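Phosphoribosylaminoimidazole-succinocarboxamide synthase (Saccharomyces cerevisiae, PDB 2CNQ) catalyses the ATP-dependent joining of L-aspartate to 4-carboxy-5-aminoimidazole ribotide, giving SAICAR in de novo purine biosynthesis. Local coordinates at residues 6-11 and 22-27; 30-35 and 104-109; 55-60 and 232-237. All coordinates share one frame; numbering follows the deposited sequence.

Contact 1: 6-11 and 22-27; sequences TELDGI and DIYEVD. With ADP (adenosine-5'-diphosphate), chain B.
The ring of Tyr24 carries Leu8 on one face and Thr6 at its edge. Leu8 CD1 sits almost straight above the ring centre, 3.5 Å from the centroid of Tyr24 and 10° off its normal, a clear CH-pi contact. Thr6 OG1 lies in the ring plane, 2.6 Å from Tyr24 OH, close enough for a hydrogen bond, although a water competes for the tyrosine proton. From there the chain of contacts runs on to Asp22. Thr6 OG1 donates to the anti lone pair of Asp22 OD1 over 2.6 Å, while the backbone N of Thr6 reaches the same oxygen, OD1 of Asp22, at 2.8 Å, nearly in line with its C-O bond. With OG1 between its backbone N and its carbonyl carbon (chi1 63°), the hydroxyl lies beside the N-H and both reach that oxygen. The carboxylate is held from elsewhere too: Arg17 makes a salt bridge with OD1, and Arg38 pairs with OD2. The water also bonds to the phenol oxygen, 2.7 Å from Tyr24 OH, and accepts from Leu8 N at 2.8 Å. Leu8 opens a type I' turn, closed by the bond from Ile11 N to Leu8 O, and Tyr98 of helix 96-102 packs on Leu8. Asp22 and Tyr24 thus fix the N-terminal segment to one face of strand 21-25. Ile23 between them points away from it and borders ADP, so the arrangement belongs to the back of the antiparallel sheet that forms part of the nucleotide site.

Contact 2: 30-35 and 104-109; sequences TLLFVA and DRSLLV. With ADP (adenosine-5'-diphosphate), chain B.
Ala35 O receives Arg105 NH1 at 2.8 Å, on a carbonyl lone pair and close to the guanidinium plane. The arginine curls round to get there: CG lies between its backbone N and carbonyl carbon (chi1 58°) and the chain bends again at chi3, wrapping its aliphatic part about that oxygen. The same NH1 forms a salt bridge with Asp37, so one nitrogen joins the strand end to the loop after it. Replacing Arg105 by an alanine would probably leave Ala35 O without this donor and Asp37 without its positive mate, this end of the pair then relying on its backbone bond. That bond runs from Ala35 N to Arg105 O at 2.8 Å. Farther along, Phe33 with Leu107 and Leu31 with Val109 are the hydrogen-bonded pairs of an antiparallel sheet; the second is nearly straight, 173° at the hydrogen from Leu31 N to Val109 O. On the face of Leu31, Phe33, Leu107 and Val109, a methyl of Val109 packs on the neighbouring strand, with CG2 3.8 Å from Leu31 CB. Phe33 turns its ring edge to ADP, its CE2 3.4 Å from the ribose O4', and Leu31 CD1 lies 3.7 Å from C2 of the adenine. The other face carries Leu32 against Ser106, CD1 to CB 3.7 Å, while Ser106 OG bonds to Leu102 O. This is an antiparallel strand pair at the edge of a four-stranded sheet: Leu31 and Phe33 line the ADP pocket, and Ser106, Leu107 and Leu108 help form a second site where AMP and AICAR ribotide bind.

Contact 3: 55-60 and 232-237; sequences ILLTKL and VDEVLT. With ADP (adenosine-5'-diphosphate), chain B.
Leu57 and Thr237 cross at about a right angle, the leucine reaching out from helix 53-67 with CD2 3.6 Å from Thr237 CB. The threonine methyl, CG2, rests on the helix backbone, 3.6 Å from Leu57 O. The leucine also runs slantwise past Glu234, bringing CD2 to 3.8 Å from OE2 of that residue. One turn on, Leu60 leans its CD2 against the backbone of the loop, 3.3 Å from Leu236 O. None of these four contacts is a hydrogen bond; shape does the work, and the polar atoms find partners within the loop or beside it. Thr237 OG1 donates to Glu234 OE2 over 2.7 Å, arriving from above the carboxylate plane, with the threonine oxygen set between its own N and carbonyl carbon (chi1 76°). That carboxylate oxygen has a second partner in Arg21, and Ser61 of the helix bonds to Val235 N. Glu234, its chain extended beyond CG, comes within about 4 Å of a bound magnesium ion. At the start of the loop Glu234 N donates to Asp233 OD2 at 2.9 Å, again from above the carboxylate plane. The same OD2 forms a salt bridge with Lys217, while Asp233 N makes a weak bond to N7 of ADP, 3.1 Å long. The helix therefore backs an irregular part of the long strand 228-245 where it passes the active site, touching adenine at one end and lying near the magnesium farther on.

Overall arrangement
The three contacts step inward from the edge of the molecule: the centre of contact 1 lies about 22 Å from the chain's centre, that of contact 2 about 15 Å and that of contact 3 about 6 Å. Contacts 1 and 2, centres about 10 Å apart, share one antiparallel sheet, in which strands 21-25 and 30-35 are neighbours. The centre of contact 3 is about 11 Å from that of contact 2, to which the Asp104-Lys59 salt bridge joins it, and about 19 Å from that of contact 1. Contact 1 closes first along the chain; the segments of contacts 2 and 3 then alternate, tying helix 53-67 between the N-terminal sheet and strand 228-245. All three touch ADP, so sheet and strand both border the nucleotide.

Contact 1: 6-11 and 22-27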
# COMPACT_ATOMS: atom_id res chain seq x y z
N THR A 6 -11.30 15.14 3.60
CA THR A 6 -11.05 16.40 2.96
C THR A 6 -12.34 17.05 2.59
O THR A 6 -13.29 16.41 2.18
CB THR A 6 -10.14 16.26 1.76
OG1 THR A 6 -10.75 15.45 0.76
CG2 THR A 6 -8.81 15.71 2.11
N GLU A 7 -12.35 18.36 2.71
CA GLU A 7 -13.51 19.17 2.44
C GLU A 7 -13.05 20.27 1.53
O GLU A 7 -12.50 21.26 1.97
CB GLU A 7 -14.08 19.73 3.70
CG GLU A 7 -14.63 18.66 4.61
CD GLU A 7 -15.90 18.05 4.13
OE1 GLU A 7 -16.39 17.15 4.83
OE2 GLU A 7 -16.43 18.43 3.09
N LEU A 8 -13.27 20.06 0.26
CA LEU A 8 -12.79 20.97 -0.74
C LEU A 8 -13.86 21.83 -1.33
O LEU A 8 -13.63 22.53 -2.28
CB LEU A 8 -12.02 20.26 -1.83
CG LEU A 8 -10.81 19.46 -1.36
CD1 LEU A 8 -10.00 19.03 -2.56
CD2 LEU A 8 -9.95 20.20 -0.39
N ASP A 9 -15.05 21.80 -0.74
CA ASP A 9 -16.08 22.75 -1.09
C ASP A 9 -16.38 22.78 -2.56
O ASP A 9 -16.72 23.81 -3.13
CB ASP A 9 -15.73 24.14 -0.59
CG ASP A 9 -15.78 24.20 0.91
OD1 ASP A 9 -16.67 23.56 1.49
OD2 ASP A 9 -14.94 24.85 1.52
N GLY A 10 -16.31 21.63 -3.17
CA GLY A 10 -16.67 21.50 -4.54
C GLY A 10 -15.70 22.09 -5.49
O GLY A 10 -15.99 22.19 -6.66
N ILE A 11 -14.51 22.46 -5.04
CA ILE A 11 -13.57 23.10 -5.91
C ILE A 11 -13.14 22.18 -7.02
O ILE A 11 -12.92 22.61 -8.13
CB ILE A 11 -12.43 23.64 -5.11
CG1 ILE A 11 -12.93 24.81 -4.28
CG2 ILE A 11 -11.29 24.06 -5.99
CD1 ILE A 11 -12.01 25.14 -3.15
N ASP A 22 -8.90 10.33 -0.51
CA ASP A 22 -9.91 11.16 -1.12
C ASP A 22 -9.34 11.56 -2.44
O ASP A 22 -8.24 12.06 -2.50
CB ASP A 22 -10.23 12.38 -0.30
CG ASP A 22 -10.87 12.10 1.00
OD1 ASP A 22 -11.24 13.09 1.67
OD2 ASP A 22 -11.06 10.95 1.39
N ILE A 23 -10.09 11.31 -3.49
CA ILE A 23 -9.56 11.42 -4.83
C ILE A 23 -10.41 12.38 -5.57
O ILE A 23 -11.61 12.16 -5.69
CB ILE A 23 -9.52 10.09 -5.47
CG1 ILE A 23 -8.73 9.11 -4.59
CG2 ILE A 23 -8.90 10.20 -6.86
CD1 ILE A 23 -8.77 7.77 -5.07
N TYR A 24 -9.82 13.43 -6.07
CA TYR A 24 -10.53 14.45 -6.78
C TYR A 24 -10.05 14.50 -8.20
O TYR A 24 -8.92 14.17 -8.51
CB TYR A 24 -10.29 15.80 -6.15
CG TYR A 24 -10.84 15.90 -4.78
CD1 TYR A 24 -12.11 16.38 -4.57
CD2 TYR A 24 -10.12 15.47 -3.69
CE1 TYR A 24 -12.63 16.47 -3.32
CE2 TYR A 24 -10.63 15.55 -2.44
CZ TYR A 24 -11.89 16.02 -2.27
OH TYR A 24 -12.45 16.13 -1.03
N GLU A 25 -10.90 15.02 -9.06
CA GLU A 25 -10.55 15.19 -10.44
C GLU A 25 -9.99 16.53 -10.66
O GLU A 25 -10.67 17.54 -10.47
CB GLU A 25 -11.78 15.02 -11.29
CG GLU A 25 -11.56 15.41 -12.71
CD GLU A 25 -12.78 15.15 -13.51
OE1 GLU A 25 -13.26 13.98 -13.55
OE2 GLU A 25 -13.31 16.11 -14.04
N VAL A 26 -8.75 16.58 -11.07
CA VAL A 26 -8.13 17.83 -11.42
C VAL A 26 -8.52 18.19 -12.81
O VAL A 26 -8.81 19.34 -13.10
CB VAL A 26 -6.64 17.73 -11.23
CG1 VAL A 26 -5.95 18.97 -11.73
CG2 VAL A 26 -6.35 17.54 -9.77
N ASP A 27 -8.46 17.23 -13.71
CA ASP A 27 -8.91 17.44 -15.02
C ASP A 27 -9.16 16.10 -15.59
O ASP A 27 -9.14 15.08 -14.89
CB ASP A 27 -7.91 18.26 -15.84
CG ASP A 27 -6.58 17.61 -15.98
OD1 ASP A 27 -5.61 18.34 -16.02
OD2 ASP A 27 -6.47 16.37 -16.03
PB ADP B . -9.09 1.51 -1.20
O1B ADP B . -7.81 0.90 -0.87
O2B ADP B . -9.78 0.82 -2.30
O3B ADP B . -10.04 1.73 -0.14
PA ADP B . -7.71 4.01 -1.33
O1A ADP B . -6.38 3.40 -1.23
O2A ADP B . -8.24 4.74 -0.19
O3A ADP B . -8.77 2.95 -1.80
O5' ADP B . -7.78 5.00 -2.55
C5' ADP B . -7.07 4.85 -3.76
C4' ADP B . -8.02 4.46 -4.84
O4' ADP B . -7.50 5.02 -6.05
C3' ADP B . -8.10 2.98 -5.09
O3' ADP B . -9.33 2.66 -5.69
C2' ADP B . -7.03 2.77 -6.12
O2' ADP B . -7.16 1.59 -6.84
C1' ADP B . -7.22 3.98 -6.96
N9 ADP B . -6.10 4.40 -7.75
C8 ADP B . -4.82 4.38 -7.39
N7 ADP B . -4.03 4.93 -8.27
C5 ADP B . -4.86 5.32 -9.26
C6 ADP B . -4.67 6.00 -10.49
N6 ADP B . -3.48 6.39 -10.88
N1 ADP B . -5.72 6.18 -11.29
C2 ADP B . -6.93 5.81 -10.87
N3 ADP B . -7.23 5.25 -9.71
C4 ADP B . -6.19 5.00 -8.92
O HOH W 1 -14.58 17.71 -0.55

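Contact 2: 30-35 and 104-109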
# COMPACT_ATOMS: atom_id res chain seq x y z
N THR A 30 -6.26 13.69 -14.76
CA THR A 30 -5.43 13.83 -13.60
C THR A 30 -6.25 13.89 -12.37
O THR A 30 -7.33 14.47 -12.34
CB THR A 30 -4.76 15.21 -13.77
OG1 THR A 30 -4.24 15.33 -15.10
CG2 THR A 30 -3.65 15.38 -12.80
N LEU A 31 -5.72 13.26 -11.34
CA LEU A 31 -6.36 13.15 -10.07
C LEU A 31 -5.51 13.80 -9.03
O LEU A 31 -4.30 13.76 -9.07
CB LEU A 31 -6.55 11.71 -9.69
CG LEU A 31 -7.34 10.89 -10.66
CD1 LEU A 31 -7.21 9.44 -10.26
CD2 LEU A 31 -8.77 11.33 -10.70
N LEU A 32 -6.19 14.35 -8.05
CA LEU A 32 -5.61 14.78 -6.80
C LEU A 32 -5.87 13.65 -5.83
O LEU A 32 -6.99 13.34 -5.51
CB LEU A 32 -6.26 16.06 -6.35
CG LEU A 32 -5.90 16.54 -4.99
CD1 LEU A 32 -4.45 16.80 -4.92
CD2 LEU A 32 -6.72 17.75 -4.63
N PHE A 33 -4.79 13.00 -5.43
CA PHE A 33 -4.85 11.73 -4.75
C PHE A 33 -4.41 11.99 -3.32
O PHE A 33 -3.23 12.09 -3.06
CB PHE A 33 -3.86 10.85 -5.52
CG PHE A 33 -3.94 9.40 -5.22
CD1 PHE A 33 -2.92 8.77 -4.54
CD2 PHE A 33 -4.95 8.66 -5.69
CE1 PHE A 33 -2.96 7.40 -4.37
CE2 PHE A 33 -4.99 7.29 -5.53
CZ PHE A 33 -3.98 6.69 -4.85
N VAL A 34 -5.37 12.15 -2.46
CA VAL A 34 -5.11 12.65 -1.13
C VAL A 34 -5.19 11.52 -0.16
O VAL A 34 -6.23 10.92 -0.01
CB VAL A 34 -6.10 13.74 -0.72
CG1 VAL A 34 -5.61 14.34 0.57
CG2 VAL A 34 -6.25 14.78 -1.80
N ALA A 35 -4.10 11.22 0.51
CA ALA A 35 -4.12 10.24 1.56
C ALA A 35 -4.51 10.93 2.82
O ALA A 35 -3.78 11.75 3.33
CB ALA A 35 -2.79 9.57 1.69
N ASP A 104 1.39 17.81 1.66
CA ASP A 104 2.21 16.69 2.07
C ASP A 104 1.54 15.37 2.04
O ASP A 104 2.19 14.37 2.26
CB ASP A 104 2.84 16.93 3.43
CG ASP A 104 3.72 18.11 3.42
OD1 ASP A 104 3.57 18.96 4.29
OD2 ASP A 104 4.57 18.16 2.51
N ARG A 105 0.26 15.33 1.71
CA ARG A 105 -0.46 14.08 1.69
C ARG A 105 -1.15 13.89 0.37
O ARG A 105 -2.00 13.04 0.25
CB ARG A 105 -1.48 14.04 2.80
CG ARG A 105 -2.47 15.15 2.72
CD ARG A 105 -3.52 15.06 3.75
NE ARG A 105 -3.03 15.22 5.09
CZ ARG A 105 -2.99 14.29 6.02
NH1 ARG A 105 -3.34 13.07 5.78
NH2 ARG A 105 -2.60 14.60 7.24
N SER A 106 -0.77 14.66 -0.63
CA SER A 106 -1.46 14.64 -1.89
C SER A 106 -0.50 14.40 -2.98
O SER A 106 0.56 15.00 -3.06
CB SER A 106 -2.15 15.97 -2.13
OG SER A 106 -3.12 16.20 -1.16
N LEU A 107 -0.92 13.56 -3.90
CA LEU A 107 -0.18 13.35 -5.11
C LEU A 107 -1.04 13.74 -6.26
O LEU A 107 -2.21 13.45 -6.29
CB LEU A 107 0.24 11.90 -5.24
CG LEU A 107 1.17 11.48 -4.14
CD1 LEU A 107 1.39 10.02 -4.21
CD2 LEU A 107 2.48 12.18 -4.22
N LEU A 108 -0.43 14.37 -7.22
CA LEU A 108 -1.06 14.65 -8.48
C LEU A 108 -0.69 13.50 -9.36
O LEU A 108 0.49 13.26 -9.58
CB LEU A 108 -0.51 15.95 -9.01
CG LEU A 108 -1.19 16.47 -10.22
CD1 LEU A 108 -2.58 16.91 -9.89
CD2 LEU A 108 -0.39 17.60 -10.78
N VAL A 109 -1.68 12.76 -9.80
CA VAL A 109 -1.41 11.54 -10.50
C VAL A 109 -2.21 11.50 -11.75
O VAL A 109 -3.27 12.08 -11.88
CB VAL A 109 -1.70 10.31 -9.64
CG1 VAL A 109 -0.90 10.38 -8.35
CG2 VAL A 109 -3.13 10.14 -9.35
PB ADP B . -9.09 1.51 -1.20
O1B ADP B . -7.81 0.90 -0.87
O2B ADP B . -9.78 0.82 -2.30
O3B ADP B . -10.04 1.73 -0.14
PA ADP B . -7.71 4.01 -1.33
O1A ADP B . -6.38 3.40 -1.23
O2A ADP B . -8.24 4.74 -0.19
O3A ADP B . -8.77 2.95 -1.80
O5' ADP B . -7.78 5.00 -2.55
C5' ADP B . -7.07 4.85 -3.76
C4' ADP B . -8.02 4.46 -4.84
O4' ADP B . -7.50 5.02 -6.05
C3' ADP B . -8.10 2.98 -5.09
O3' ADP B . -9.33 2.66 -5.69
C2' ADP B . -7.03 2.77 -6.12
O2' ADP B . -7.16 1.59 -6.84
C1' ADP B . -7.22 3.98 -6.96
N9 ADP B . -6.10 4.40 -7.75
C8 ADP B . -4.82 4.38 -7.39
N7 ADP B . -4.03 4.93 -8.27
C5 ADP B . -4.86 5.32 -9.26
C6 ADP B . -4.67 6.00 -10.49
N6 ADP B . -3.48 6.39 -10.88
N1 ADP B . -5.72 6.18 -11.29
C2 ADP B . -6.93 5.81 -10.87
N3 ADP B . -7.23 5.25 -9.71
C4 ADP B . -6.19 5.00 -8.92

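Contact 3: 55-60 and 232-237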
# COMPACT_ATOMS: atom_id res chain seq x y z
N ILE A 55 0.26 11.56 5.28
CA ILE A 55 1.50 12.16 4.86
C ILE A 55 2.55 11.07 4.73
O ILE A 55 3.28 11.01 3.78
CB ILE A 55 1.92 13.22 5.84
CG1 ILE A 55 0.92 14.38 5.79
CG2 ILE A 55 3.31 13.68 5.51
CD1 ILE A 55 1.17 15.42 6.82
N LEU A 56 2.61 10.18 5.70
CA LEU A 56 3.57 9.10 5.64
C LEU A 56 3.34 8.24 4.46
O LEU A 56 4.28 7.87 3.75
CB LEU A 56 3.52 8.32 6.92
CG LEU A 56 4.59 7.27 7.08
CD1 LEU A 56 4.88 7.11 8.52
CD2 LEU A 56 4.20 5.95 6.50
N LEU A 57 2.11 7.89 4.18
CA LEU A 57 1.85 7.03 3.04
C LEU A 57 2.27 7.71 1.78
O LEU A 57 2.77 7.06 0.88
CB LEU A 57 0.40 6.69 2.95
CG LEU A 57 -0.21 6.02 4.15
CD1 LEU A 57 -1.66 5.80 3.89
CD2 LEU A 57 0.50 4.76 4.51
N THR A 58 2.04 9.00 1.70
CA THR A 58 2.39 9.75 0.55
C THR A 58 3.87 9.80 0.39
O THR A 58 4.41 9.48 -0.64
CB THR A 58 1.80 11.14 0.66
OG1 THR A 58 0.39 11.06 0.71
CG2 THR A 58 2.15 11.98 -0.52
N LYS A 59 4.55 10.25 1.43
CA LYS A 59 5.97 10.41 1.35
C LYS A 59 6.68 9.11 1.11
O LYS A 59 7.62 9.04 0.36
CB LYS A 59 6.45 11.04 2.64
CG LYS A 59 5.90 12.42 2.91
CD LYS A 59 6.20 13.48 1.85
CE LYS A 59 5.41 14.76 2.17
NZ LYS A 59 5.89 15.94 1.40
N LEU A 60 6.22 8.07 1.74
CA LEU A 60 6.85 6.79 1.57
C LEU A 60 6.61 6.29 0.16
O LEU A 60 7.49 5.77 -0.47
CB LEU A 60 6.38 5.83 2.61
CG LEU A 60 7.11 4.51 2.66
CD1 LEU A 60 8.60 4.64 2.66
CD2 LEU A 60 6.66 3.78 3.88
N VAL A 232 0.90 2.33 -9.68
CA VAL A 232 -0.06 3.33 -9.27
C VAL A 232 -0.28 3.22 -7.78
O VAL A 232 0.46 2.57 -7.06
CB VAL A 232 -1.37 3.21 -10.05
CG1 VAL A 232 -1.09 3.29 -11.53
CG2 VAL A 232 -2.11 1.96 -9.72
N ASP A 233 -1.26 3.93 -7.29
CA ASP A 233 -1.67 3.83 -5.92
C ASP A 233 -0.54 4.19 -4.99
O ASP A 233 0.12 5.18 -5.22
CB ASP A 233 -2.30 2.47 -5.65
CG ASP A 233 -3.12 2.46 -4.42
OD1 ASP A 233 -4.19 3.09 -4.43
OD2 ASP A 233 -2.70 1.79 -3.46
N GLU A 234 -0.42 3.46 -3.91
CA GLU A 234 0.64 3.61 -2.98
C GLU A 234 1.58 2.45 -3.12
O GLU A 234 1.23 1.40 -3.60
CB GLU A 234 0.12 3.71 -1.56
CG GLU A 234 -0.39 2.40 -1.04
CD GLU A 234 -0.95 2.49 0.34
OE1 GLU A 234 -1.87 1.70 0.62
OE2 GLU A 234 -0.48 3.31 1.13
N VAL A 235 2.78 2.68 -2.66
CA VAL A 235 3.84 1.72 -2.85
C VAL A 235 4.56 1.53 -1.54
O VAL A 235 5.08 2.47 -0.99
CB VAL A 235 4.81 2.18 -3.91
CG1 VAL A 235 5.85 1.13 -4.10
CG2 VAL A 235 4.11 2.49 -5.19
N LEU A 236 4.58 0.29 -1.11
CA LEU A 236 5.41 -0.16 -0.00
C LEU A 236 5.26 0.77 1.17
O LEU A 236 6.21 1.23 1.77
CB LEU A 236 6.83 -0.35 -0.46
CG LEU A 236 6.99 -1.62 -1.24
CD1 LEU A 236 8.21 -1.55 -2.12
CD2 LEU A 236 7.07 -2.81 -0.31
N THR A 237 4.01 0.95 1.55
CA THR A 237 3.71 1.64 2.77
C THR A 237 3.33 0.63 3.79
O THR A 237 3.09 -0.51 3.51
CB THR A 237 2.62 2.64 2.60
OG1 THR A 237 1.40 1.92 2.55
CG2 THR A 237 2.80 3.51 1.39
PB ADP B . -9.09 1.51 -1.20
O1B ADP B . -7.81 0.90 -0.87
O2B ADP B . -9.78 0.82 -2.30
O3B ADP B . -10.04 1.73 -0.14
PA ADP B . -7.71 4.01 -1.33
O1A ADP B . -6.38 3.40 -1.23
O2A ADP B . -8.24 4.74 -0.19
O3A ADP B . -8.77 2.95 -1.80
O5' ADP B . -7.78 5.00 -2.55
C5' ADP B . -7.07 4.85 -3.76
C4' ADP B . -8.02 4.46 -4.84
O4' ADP B . -7.50 5.02 -6.05
C3' ADP B . -8.10 2.98 -5.09
O3' ADP B . -9.33 2.66 -5.69
C2' ADP B . -7.03 2.77 -6.12
O2' ADP B . -7.16 1.59 -6.84
C1' ADP B . -7.22 3.98 -6.96
N9 ADP B . -6.10 4.40 -7.75
C8 ADP B . -4.82 4.38 -7.39
N7 ADP B . -4.03 4.93 -8.27
C5 ADP B . -4.86 5.32 -9.26
C6 ADP B . -4.67 6.00 -10.49
N6 ADP B . -3.48 6.39 -10.88
N1 ADP B . -5.72 6.18 -11.29
C2 ADP B . -6.93 5.81 -10.87
N3 ADP B . -7.23 5.25 -9.71
C4 ADP B . -6.19 5.00 -8.92